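Long-range contacts in regulating synaptic membrane exocytosis protein 2 (Rattus norvegicus, PDB 2BWQ), which probably takes part in regulating neurotransmitter release at synapses as a Rab3-interacting protein, represented here by its C2A domain: residues A[22-27]-A[68-73]; A[40-45]-A[56-61]; A[46-51]-A[86-91]. One frame throughout, in Å; residues are numbered along the deposited sequence.

Contact 1: A[22-27]-A[68-73]; sequences VTILGA and PKWNQT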
loop_
_atom_site.group_PDB
_atom_site.type_symbol
_atom_site.label_atom_id
_atom_site.label_comp_id
_atom_site.label_asym_id
_atom_site.label_seq_id
_atom_site.Cartn_x
_atom_site.Cartn_y
_atom_site.Cartn_z
ATOM N N VAL A 22 4.854 6.682 4.034
ATOM C CA VAL A 22 4.516 5.643 3.104
ATOM C C VAL A 22 4.002 6.267 1.842
ATOM O O VAL A 22 2.899 6.874 1.885
ATOM C CB VAL A 22 3.449 4.748 3.758
ATOM C CG1 VAL A 22 2.986 3.600 2.844
ATOM C CG2 VAL A 22 3.929 4.173 5.080
ATOM N N THR A 23 4.660 6.081 0.715
ATOM C CA THR A 23 4.203 6.706 -0.516
ATOM C C THR A 23 3.740 5.600 -1.430
ATOM O O THR A 23 4.514 4.683 -1.708
ATOM C CB THR A 23 5.338 7.489 -1.184
ATOM O OG1 THR A 23 5.776 8.567 -0.326
ATOM C CG2 THR A 23 4.816 8.151 -2.496
ATOM N N ILE A 24 2.453 5.578 -1.806
ATOM C CA ILE A 24 1.928 4.560 -2.742
ATOM C C ILE A 24 1.897 5.233 -4.108
ATOM O O ILE A 24 1.099 6.165 -4.340
ATOM C CB ILE A 24 0.515 4.064 -2.246
ATOM C CG1 ILE A 24 -0.223 3.235 -3.287
ATOM C CG2 ILE A 24 -0.353 5.246 -1.893
ATOM C CD1 ILE A 24 0.488 1.936 -3.664
ATOM N N LEU A 25 2.804 4.782 -4.984
ATOM C CA LEU A 25 3.049 5.441 -6.258
ATOM C C LEU A 25 1.926 5.005 -7.200
ATOM O O LEU A 25 1.047 5.760 -7.483
ATOM C CB LEU A 25 4.430 5.077 -6.850
ATOM C CG LEU A 25 5.558 5.817 -6.133
ATOM C CD1 LEU A 25 6.020 5.132 -4.865
ATOM C CD2 LEU A 25 6.720 5.985 -7.078
ATOM N N GLY A 26 1.976 3.765 -7.635
ATOM C CA GLY A 26 1.095 3.239 -8.693
ATOM C C GLY A 26 1.156 1.757 -8.733
ATOM O O GLY A 26 1.894 1.142 -7.954
ATOM N N ALA A 27 0.355 1.172 -9.609
ATOM C CA ALA A 27 0.350 -0.275 -9.804
ATOM C C ALA A 27 0.489 -0.571 -11.287
ATOM O O ALA A 27 0.199 0.313 -12.107
ATOM C CB ALA A 27 -0.979 -0.848 -9.294
ATOM N N PRO A 68 -2.877 2.216 -12.579
ATOM C CA PRO A 68 -3.216 3.449 -11.834
ATOM C C PRO A 68 -1.978 4.121 -11.290
ATOM O O PRO A 68 -1.027 3.444 -10.873
ATOM C CB PRO A 68 -4.060 2.919 -10.668
ATOM C CG PRO A 68 -3.541 1.500 -10.473
ATOM C CD PRO A 68 -3.392 1.003 -11.888
ATOM N N LYS A 69 -2.023 5.428 -11.214
ATOM C CA LYS A 69 -0.935 6.238 -10.636
ATOM C C LYS A 69 -1.605 7.125 -9.620
ATOM O O LYS A 69 -2.382 8.020 -9.943
ATOM C CB LYS A 69 -0.232 7.076 -11.701
ATOM C CG LYS A 69 0.401 6.144 -12.685
ATOM C CD LYS A 69 0.849 6.823 -13.936
ATOM C CE LYS A 69 1.596 5.794 -14.814
ATOM N NZ LYS A 69 0.677 4.723 -15.365
ATOM N N TRP A 70 -1.334 6.874 -8.370
ATOM C CA TRP A 70 -1.883 7.702 -7.310
ATOM C C TRP A 70 -0.916 8.748 -6.804
ATOM O O TRP A 70 -1.327 9.865 -6.519
ATOM C CB TRP A 70 -2.301 6.819 -6.107
ATOM C CG TRP A 70 -3.353 5.769 -6.413
ATOM C CD1 TRP A 70 -4.734 5.953 -6.491
ATOM C CD2 TRP A 70 -3.112 4.396 -6.646
ATOM N NE1 TRP A 70 -5.320 4.739 -6.802
ATOM C CE2 TRP A 70 -4.357 3.751 -6.854
ATOM C CE3 TRP A 70 -1.933 3.614 -6.709
ATOM C CZ2 TRP A 70 -4.446 2.382 -7.119
ATOM C CZ3 TRP A 70 -2.031 2.241 -6.930
ATOM C CH2 TRP A 70 -3.297 1.633 -7.116
ATOM N N ASN A 71 0.341 8.353 -6.612
ATOM C CA ASN A 71 1.372 9.285 -6.093
ATOM C C ASN A 71 0.952 10.007 -4.823
ATOM O O ASN A 71 1.069 11.227 -4.732
ATOM C CB ASN A 71 1.804 10.278 -7.193
ATOM C CG ASN A 71 2.284 9.568 -8.413
ATOM O OD1 ASN A 71 3.082 8.665 -8.277
ATOM N ND2 ASN A 71 1.719 9.905 -9.580
ATOM N N GLN A 72 0.486 9.246 -3.828
ATOM C CA GLN A 72 0.016 9.803 -2.562
ATOM C C GLN A 72 0.953 9.400 -1.436
ATOM O O GLN A 72 1.390 8.239 -1.377
ATOM C CB GLN A 72 -1.397 9.323 -2.291
ATOM C CG GLN A 72 -2.435 10.061 -3.182
ATOM C CD GLN A 72 -3.862 9.648 -2.868
ATOM O OE1 GLN A 72 -4.511 8.979 -3.675
ATOM N NE2 GLN A 72 -4.365 10.095 -1.730
ATOM N N THR A 73 1.225 10.338 -0.538
ATOM C CA THR A 73 2.086 10.106 0.619
ATOM C C THR A 73 1.263 10.176 1.872
ATOM O O THR A 73 0.569 11.163 2.151
ATOM C CB THR A 73 3.151 11.124 0.639
ATOM O OG1 THR A 73 4.039 10.915 -0.481
ATOM C CG2 THR A 73 4.056 11.011 1.912
#
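I24 and Q72 form the hydrogen-bonded pair of an antiparallel alignment whose axes run at 174° to each other, with I24 N to Q72 O at 2.9 Å, until a G1 beta bulge shifts the register by one residue. At the bulge, N71 and Q72 both face I24, and N71 takes a positive phi (51°). Two donors therefore share one acceptor: N71 N and W70 N each lie 2.8 Å from L25 O, the first in the carbonyl plane on a lone pair. Beyond it, G26 brings its CA within 3.0 Å of P68 O, an approach that the absent side chain permits. Among the side chains, T23 OG1 and T73 OG1 meet at 2.9 Å in a hydroxyl-hydroxyl hydrogen bond. On the other face, the W70 indole brings CE3 to 3.6 Å from G26 CA, and I24 CG1, in one of the two conformers of that residue, lies 3.8 Å from W70 CE3. The A27 methyl, CB, rests on P68 CG at 3.7 Å. Strand 69-76 is the outermost strand of its sheet and 19-28 lies between it and 6-14, while I24 and W70 turn inward to V43 on strand 41-48 of the facing sheet.

Contact 2: A[40-45]-A[56-61]; sequences NPYVKI and KRRTKT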
loop_
_atom_site.group_PDB
_atom_site.type_symbol
_atom_site.label_atom_id
_atom_site.label_comp_id
_atom_site.label_asym_id
_atom_site.label_seq_id
_atom_site.Cartn_x
_atom_site.Cartn_y
_atom_site.Cartn_z
ATOM N N ASN A 40 -11.403 0.054 -11.366
ATOM C CA ASN A 40 -11.417 1.344 -10.689
ATOM C C ASN A 40 -10.670 1.172 -9.394
ATOM O O ASN A 40 -11.275 0.929 -8.342
ATOM C CB ASN A 40 -12.841 1.819 -10.359
ATOM C CG ASN A 40 -13.714 1.923 -11.586
ATOM O OD1 ASN A 40 -13.308 2.443 -12.663
ATOM N ND2 ASN A 40 -14.958 1.435 -11.438
ATOM N N PRO A 41 -9.342 1.183 -9.471
ATOM C CA PRO A 41 -8.561 0.732 -8.294
ATOM C C PRO A 41 -8.280 1.792 -7.219
ATOM O O PRO A 41 -8.053 2.982 -7.533
ATOM C CB PRO A 41 -7.270 0.178 -8.929
ATOM C CG PRO A 41 -7.111 1.019 -10.190
ATOM C CD PRO A 41 -8.490 1.426 -10.644
ATOM N N TYR A 42 -8.252 1.315 -5.966
ATOM C CA TYR A 42 -7.733 2.113 -4.841
ATOM C C TYR A 42 -6.970 1.199 -3.934
ATOM O O TYR A 42 -7.176 0.010 -3.921
ATOM C CB TYR A 42 -8.820 2.906 -4.104
ATOM C CG TYR A 42 -9.793 2.027 -3.339
ATOM C CD1 TYR A 42 -9.549 1.711 -1.969
ATOM C CD2 TYR A 42 -11.007 1.630 -3.929
ATOM C CE1 TYR A 42 -10.462 0.956 -1.239
ATOM C CE2 TYR A 42 -11.910 0.832 -3.195
ATOM C CZ TYR A 42 -11.619 0.560 -1.846
ATOM O OH TYR A 42 -12.549 -0.165 -1.103
ATOM N N VAL A 43 -6.113 1.835 -3.132
ATOM C CA VAL A 43 -5.337 1.138 -2.111
ATOM C C VAL A 43 -5.748 1.594 -0.734
ATOM O O VAL A 43 -5.973 2.764 -0.523
ATOM C CB VAL A 43 -3.836 1.427 -2.299
ATOM C CG1 VAL A 43 -3.012 0.774 -1.195
ATOM C CG2 VAL A 43 -3.340 0.807 -3.608
ATOM N N LYS A 44 -5.905 0.641 0.176
ATOM C CA LYS A 44 -6.147 0.880 1.612
ATOM C C LYS A 44 -4.943 0.401 2.388
ATOM O O LYS A 44 -4.356 -0.648 2.058
ATOM C CB LYS A 44 -7.382 0.088 2.049
ATOM C CG LYS A 44 -7.764 0.334 3.477
ATOM C CD LYS A 44 -9.214 -0.165 3.743
ATOM C CE LYS A 44 -9.320 -1.683 3.591
ATOM N NZ LYS A 44 -10.714 -2.176 3.847
ATOM N N ILE A 45 -4.559 1.207 3.374
ATOM C CA ILE A 45 -3.453 0.803 4.234
ATOM C C ILE A 45 -3.862 0.889 5.675
ATOM O O ILE A 45 -4.415 1.929 6.102
ATOM C CB ILE A 45 -2.211 1.613 3.995
ATOM C CG1 ILE A 45 -1.818 1.522 2.514
ATOM C CG2 ILE A 45 -1.066 1.085 4.892
ATOM C CD1 ILE A 45 -0.370 2.014 2.009
ATOM N N LYS A 56 -5.665 4.059 9.581
ATOM C CA LYS A 56 -6.213 3.747 8.271
ATOM C C LYS A 56 -5.934 4.890 7.295
ATOM O O LYS A 56 -6.158 6.062 7.627
ATOM C CB LYS A 56 -7.728 3.462 8.355
ATOM C CG LYS A 56 -8.313 3.089 7.018
ATOM C CD LYS A 56 -9.760 2.746 7.052
ATOM C CE LYS A 56 -10.307 2.688 5.655
ATOM N NZ LYS A 56 -11.185 3.876 5.448
ATOM N N ARG A 57 -5.552 4.541 6.090
ATOM C CA ARG A 57 -5.420 5.517 4.987
ATOM C C ARG A 57 -5.898 4.894 3.700
ATOM O O ARG A 57 -5.826 3.648 3.540
ATOM C CB ARG A 57 -3.939 5.852 4.782
ATOM C CG ARG A 57 -3.251 6.545 5.956
ATOM C CD ARG A 57 -3.743 7.944 6.326
ATOM N NE ARG A 57 -2.896 8.473 7.402
ATOM C CZ ARG A 57 -3.019 8.178 8.654
ATOM N NH1 ARG A 57 -4.028 7.420 9.087
ATOM N NH2 ARG A 57 -2.116 8.671 9.514
ATOM N N ARG A 58 -6.347 5.731 2.751
ATOM C CA ARG A 58 -6.782 5.202 1.473
ATOM C C ARG A 58 -6.360 6.156 0.380
ATOM O O ARG A 58 -6.449 7.372 0.568
ATOM C CB ARG A 58 -8.329 5.188 1.473
ATOM C CG ARG A 58 -8.915 4.010 2.076
ATOM C CD ARG A 58 -10.451 3.983 1.964
ATOM N NE ARG A 58 -10.946 4.185 0.598
ATOM C CZ ARG A 58 -12.077 3.633 0.125
ATOM N NH1 ARG A 58 -12.808 2.811 0.899
ATOM N NH2 ARG A 58 -12.465 3.875 -1.113
ATOM N N THR A 59 -5.943 5.609 -0.763
ATOM C CA THR A 59 -5.803 6.458 -1.961
ATOM C C THR A 59 -7.166 6.840 -2.518
ATOM O O THR A 59 -8.190 6.222 -2.218
ATOM C CB THR A 59 -5.007 5.764 -3.076
ATOM O OG1 THR A 59 -5.770 4.665 -3.588
ATOM C CG2 THR A 59 -3.619 5.253 -2.619
ATOM N N LYS A 60 -7.128 7.835 -3.394
ATOM C CA LYS A 60 -8.264 8.066 -4.294
ATOM C C LYS A 60 -8.442 6.856 -5.240
ATOM O O LYS A 60 -7.566 5.975 -5.363
ATOM C CB LYS A 60 -8.084 9.353 -5.096
ATOM C CG LYS A 60 -8.060 10.571 -4.194
ATOM C CD LYS A 60 -7.806 11.856 -5.014
ATOM C CE LYS A 60 -7.708 13.097 -4.091
ATOM N NZ LYS A 60 -7.240 14.305 -4.856
ATOM N N THR A 61 -9.599 6.808 -5.882
ATOM C CA THR A 61 -9.916 5.703 -6.807
ATOM C C THR A 61 -9.716 6.190 -8.234
ATOM O O THR A 61 -10.306 7.170 -8.639
ATOM C CB THR A 61 -11.376 5.230 -6.618
ATOM O OG1 THR A 61 -11.552 4.713 -5.281
ATOM C CG2 THR A 61 -11.714 4.054 -7.540
#
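Y42 and R58 make the dense end of this contact: the guanidinium lies flat over one face of the phenol ring, planes 6° apart, with R58 CZ 3.8 Å from the ring centroid, a stacked cation-pi arrangement. A chi1 of 68° places Y42 CG between its N and carbonyl carbon and turns one ring face to the R58 guanidinium. With an alanine here, the R58 guanidinium would probably lose the aromatic face on which it lies and be freer to turn, despite its bond to Q96. T61 OG1 also nears the ring, 3.4 Å from Y42 CD2. Next to this stack, the T59 hydroxyl does the work of a main-chain carbonyl: V43 N donates to T59 OG1 at 2.9 Å and 175°, nearly straight, while that oxygen donates to K60 O at 2.8 Å. Regular pairing follows, with I45 N to R57 O at 2.8 Å. The looser side is basic. K44 and K56 touch through aliphatic carbons alone, K44 CD to K56 CE at 3.6 Å. K44 NZ and K56 NZ stay 6.3 Å apart, consistent with mutual repulsion. In this beta hairpin 56-58 is the outer strand of the sheet and 41-48 lies between it and 88-95, whose W94 stacks with Y42, while V43, I45 and T59 face strand 19-28 of the opposing sheet.

Contact 3: A[46-51]-A[86-91]; sequences YFLPDR and ERMLEI
F47 and L89, a non-hydrogen-bonded antiparallel pair, meet through F47 CD1 and L89 CD2 at 3.6 Å, and the same ring receives R87 CB at 3.7 Å from F47 CE1. The ring reaches both because F47 CG is anti to its backbone N (chi1 -174°). The reverse face carries L48 and M88, joined by the branch carbon L48 CD1 and the thioether methyl M88 CE at 3.8 Å, and then Y46 and E90, which lie side by side. There E90 OE2 sits at the edge of the Y46 ring, near its plane, 3.7 Å from Y46 CD2. P49, which follows a cis peptide bond, closes the set of direct contacts with its CD 3.0 Å from E86 O. Four main-chain hydrogen bonds hold this register, two across Y46 and E90 and two across L48 and M88, although the strands twist to 151°.

One step outward, the E86 carbonyl oxygen accepts a hydrogen bond from R87 NH1 at 3.1 Å. The donor stands well above the carbonyl plane, and the bond is likely to steady the guanidinium, whose plane is turned 76° from that of the F47 ring. At the other end R51 folds back over one face of Y46, and a water bridges it to the carboxylate, donating to E90 OE2 at 2.7 Å; R51 and E90, of opposite charge, are thus linked indirectly. The contact joins the central strands of its sheet: 41-48 has 56-58 on its far side, 88-95 has 105-113, and L89 packs inward on L11 of strand 6-14.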
loop_
_atom_site.group_PDB
_atom_site.type_symbol
_atom_site.label_atom_id
_atom_site.label_comp_id
_atom_site.label_asym_id
_atom_site.label_seq_id
_atom_site.Cartn_x
_atom_site.Cartn_y
_atom_site.Cartn_z
ATOM N N TYR A 46 -3.632 -0.162 6.435
ATOM C CA TYR A 46 -3.698 -0.147 7.903
ATOM C C TYR A 46 -2.318 -0.368 8.444
ATOM O O TYR A 46 -1.547 -1.268 8.053
ATOM C CB TYR A 46 -4.593 -1.237 8.456
ATOM C CG TYR A 46 -6.057 -0.944 8.490
ATOM C CD1 TYR A 46 -6.568 -0.091 9.444
ATOM C CD2 TYR A 46 -6.949 -1.522 7.582
ATOM C CE1 TYR A 46 -7.914 0.172 9.510
ATOM C CE2 TYR A 46 -8.324 -1.244 7.655
ATOM C CZ TYR A 46 -8.762 -0.400 8.608
ATOM O OH TYR A 46 -10.141 -0.148 8.676
ATOM N N PHE A 47 -1.938 0.492 9.388
ATOM C CA PHE A 47 -0.729 0.330 10.180
ATOM C C PHE A 47 -1.161 -0.367 11.440
ATOM O O PHE A 47 -1.824 0.244 12.290
ATOM C CB PHE A 47 -0.146 1.730 10.504
ATOM C CG PHE A 47 1.135 1.697 11.185
ATOM C CD1 PHE A 47 2.180 0.893 10.710
ATOM C CD2 PHE A 47 1.339 2.531 12.300
ATOM C CE1 PHE A 47 3.393 0.905 11.292
ATOM C CE2 PHE A 47 2.584 2.560 12.931
ATOM C CZ PHE A 47 3.616 1.731 12.402
ATOM N N LEU A 48 -0.833 -1.627 11.524
ATOM C CA LEU A 48 -1.350 -2.500 12.636
ATOM C C LEU A 48 -0.291 -2.745 13.672
ATOM O O LEU A 48 0.893 -2.651 13.398
ATOM C CB LEU A 48 -1.789 -3.825 12.053
ATOM C CG LEU A 48 -2.922 -3.694 11.042
ATOM C CD1 LEU A 48 -3.189 -5.034 10.421
ATOM C CD2 LEU A 48 -4.206 -3.133 11.697
ATOM N N PRO A 49 -0.647 -3.052 14.922
ATOM C CA PRO A 49 -1.987 -3.127 15.424
ATOM C C PRO A 49 -2.685 -1.833 15.684
ATOM O O PRO A 49 -2.189 -0.701 15.407
ATOM C CB PRO A 49 -1.827 -3.878 16.761
ATOM C CG PRO A 49 -0.511 -3.646 17.177
ATOM C CD PRO A 49 0.354 -3.381 15.953
ATOM N N ASP A 50 -3.827 -2.074 16.331
ATOM C CA ASP A 50 -4.974 -1.248 16.280
ATOM C C ASP A 50 -5.466 -1.006 14.872
ATOM O O ASP A 50 -4.984 -0.124 14.144
ATOM C CB ASP A 50 -4.853 -0.031 17.200
ATOM C CG ASP A 50 -5.202 -0.399 18.636
ATOM O OD1 ASP A 50 -5.060 -1.616 18.979
ATOM O OD2 ASP A 50 -5.642 0.429 19.478
ATOM N N ARG A 51 -6.426 -1.841 14.479
ATOM C CA ARG A 51 -7.202 -1.619 13.293
ATOM C C ARG A 51 -8.253 -0.568 13.659
ATOM O O ARG A 51 -9.397 -0.919 14.027
ATOM C CB ARG A 51 -7.864 -2.922 12.853
ATOM C CG ARG A 51 -8.665 -2.832 11.606
ATOM C CD ARG A 51 -10.089 -3.435 11.672
ATOM N NE ARG A 51 -10.793 -3.274 10.393
ATOM C CZ ARG A 51 -10.329 -3.771 9.244
ATOM N NH1 ARG A 51 -9.205 -4.461 9.246
ATOM N NH2 ARG A 51 -10.991 -3.596 8.098
ATOM N N GLU A 86 6.668 -5.186 16.413
ATOM C CA GLU A 86 5.259 -5.320 16.706
ATOM C C GLU A 86 4.364 -4.500 15.772
ATOM O O GLU A 86 3.235 -4.141 16.135
ATOM C CB GLU A 86 4.993 -4.896 18.159
ATOM C CG GLU A 86 5.689 -5.760 19.239
ATOM C CD GLU A 86 5.343 -7.257 19.198
ATOM O OE1 GLU A 86 4.400 -7.693 18.487
ATOM O OE2 GLU A 86 6.034 -8.039 19.896
ATOM N N ARG A 87 4.886 -4.092 14.609
ATOM C CA ARG A 87 4.075 -3.252 13.673
ATOM C C ARG A 87 4.208 -3.832 12.279
ATOM O O ARG A 87 5.272 -4.380 11.902
ATOM C CB ARG A 87 4.600 -1.788 13.590
ATOM C CG ARG A 87 4.524 -1.085 14.930
ATOM C CD ARG A 87 3.089 -0.878 15.285
ATOM N NE ARG A 87 2.944 0.083 16.360
ATOM C CZ ARG A 87 2.814 -0.305 17.607
ATOM N NH1 ARG A 87 2.806 -1.616 17.908
ATOM N NH2 ARG A 87 2.695 0.602 18.576
ATOM N N MET A 88 3.129 -3.695 11.526
ATOM C CA MET A 88 3.114 -4.096 10.126
ATOM C C MET A 88 2.178 -3.243 9.328
ATOM O O MET A 88 1.230 -2.668 9.874
ATOM C CB MET A 88 2.725 -5.567 9.953
ATOM C CG MET A 88 1.336 -5.878 10.365
ATOM S SD MET A 88 1.177 -7.674 10.538
ATOM C CE MET A 88 -0.613 -7.769 10.872
ATOM N N LEU A 89 2.453 -3.122 8.046
ATOM C CA LEU A 89 1.568 -2.418 7.138
ATOM C C LEU A 89 0.773 -3.390 6.323
ATOM O O LEU A 89 1.339 -4.231 5.619
ATOM C CB LEU A 89 2.413 -1.561 6.154
ATOM C CG LEU A 89 3.117 -0.379 6.792
ATOM C CD1 LEU A 89 4.187 0.139 5.799
ATOM C CD2 LEU A 89 2.155 0.770 7.079
ATOM N N GLU A 90 -0.556 -3.344 6.460
ATOM C CA GLU A 90 -1.457 -4.170 5.647
ATOM C C GLU A 90 -1.964 -3.323 4.498
ATOM O O GLU A 90 -2.708 -2.357 4.674
ATOM C CB GLU A 90 -2.631 -4.654 6.524
ATOM C CG GLU A 90 -3.659 -5.468 5.734
ATOM C CD GLU A 90 -5.007 -5.382 6.399
ATOM O OE1 GLU A 90 -5.210 -6.100 7.357
ATOM O OE2 GLU A 90 -5.885 -4.636 5.890
ATOM N N ILE A 91 -1.484 -3.650 3.315
ATOM C CA ILE A 91 -1.747 -2.881 2.085
ATOM C C ILE A 91 -2.615 -3.712 1.176
ATOM O O ILE A 91 -2.238 -4.808 0.810
ATOM C CB ILE A 91 -0.401 -2.526 1.412
ATOM C CG1 ILE A 91 0.437 -1.720 2.415
ATOM C CG2 ILE A 91 -0.659 -1.761 0.091
ATOM C CD1 ILE A 91 1.985 -1.681 1.994
HETATM O O HOH W 1 -8.309 -5.538 6.591
#

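The three contacts sample both sheets of the C2 beta sandwich. Contact 1 pairs two strands of one sheet; contacts 2 and 3 share strand 41-48 of the other, taking its first and second halves and opposite neighbours. The centres of contacts 1 and 2 lie about 9 Å apart. Contact 3 is more distant, its centre about 15 Å from that of contact 2 and about 18 Å from that of contact 1. Along the chain, contact 2 is nested within the loop closed by contact 1, whereas contact 3 crosses both. Segments 68-73 and 56-61 touch where Q72 OE1 probably accepts from K60 N, at 2.9 Å; the sheets pack together where V22 meets L89. Contacts 1 and 3 pair strands far apart in sequence, contact 2 neighbours.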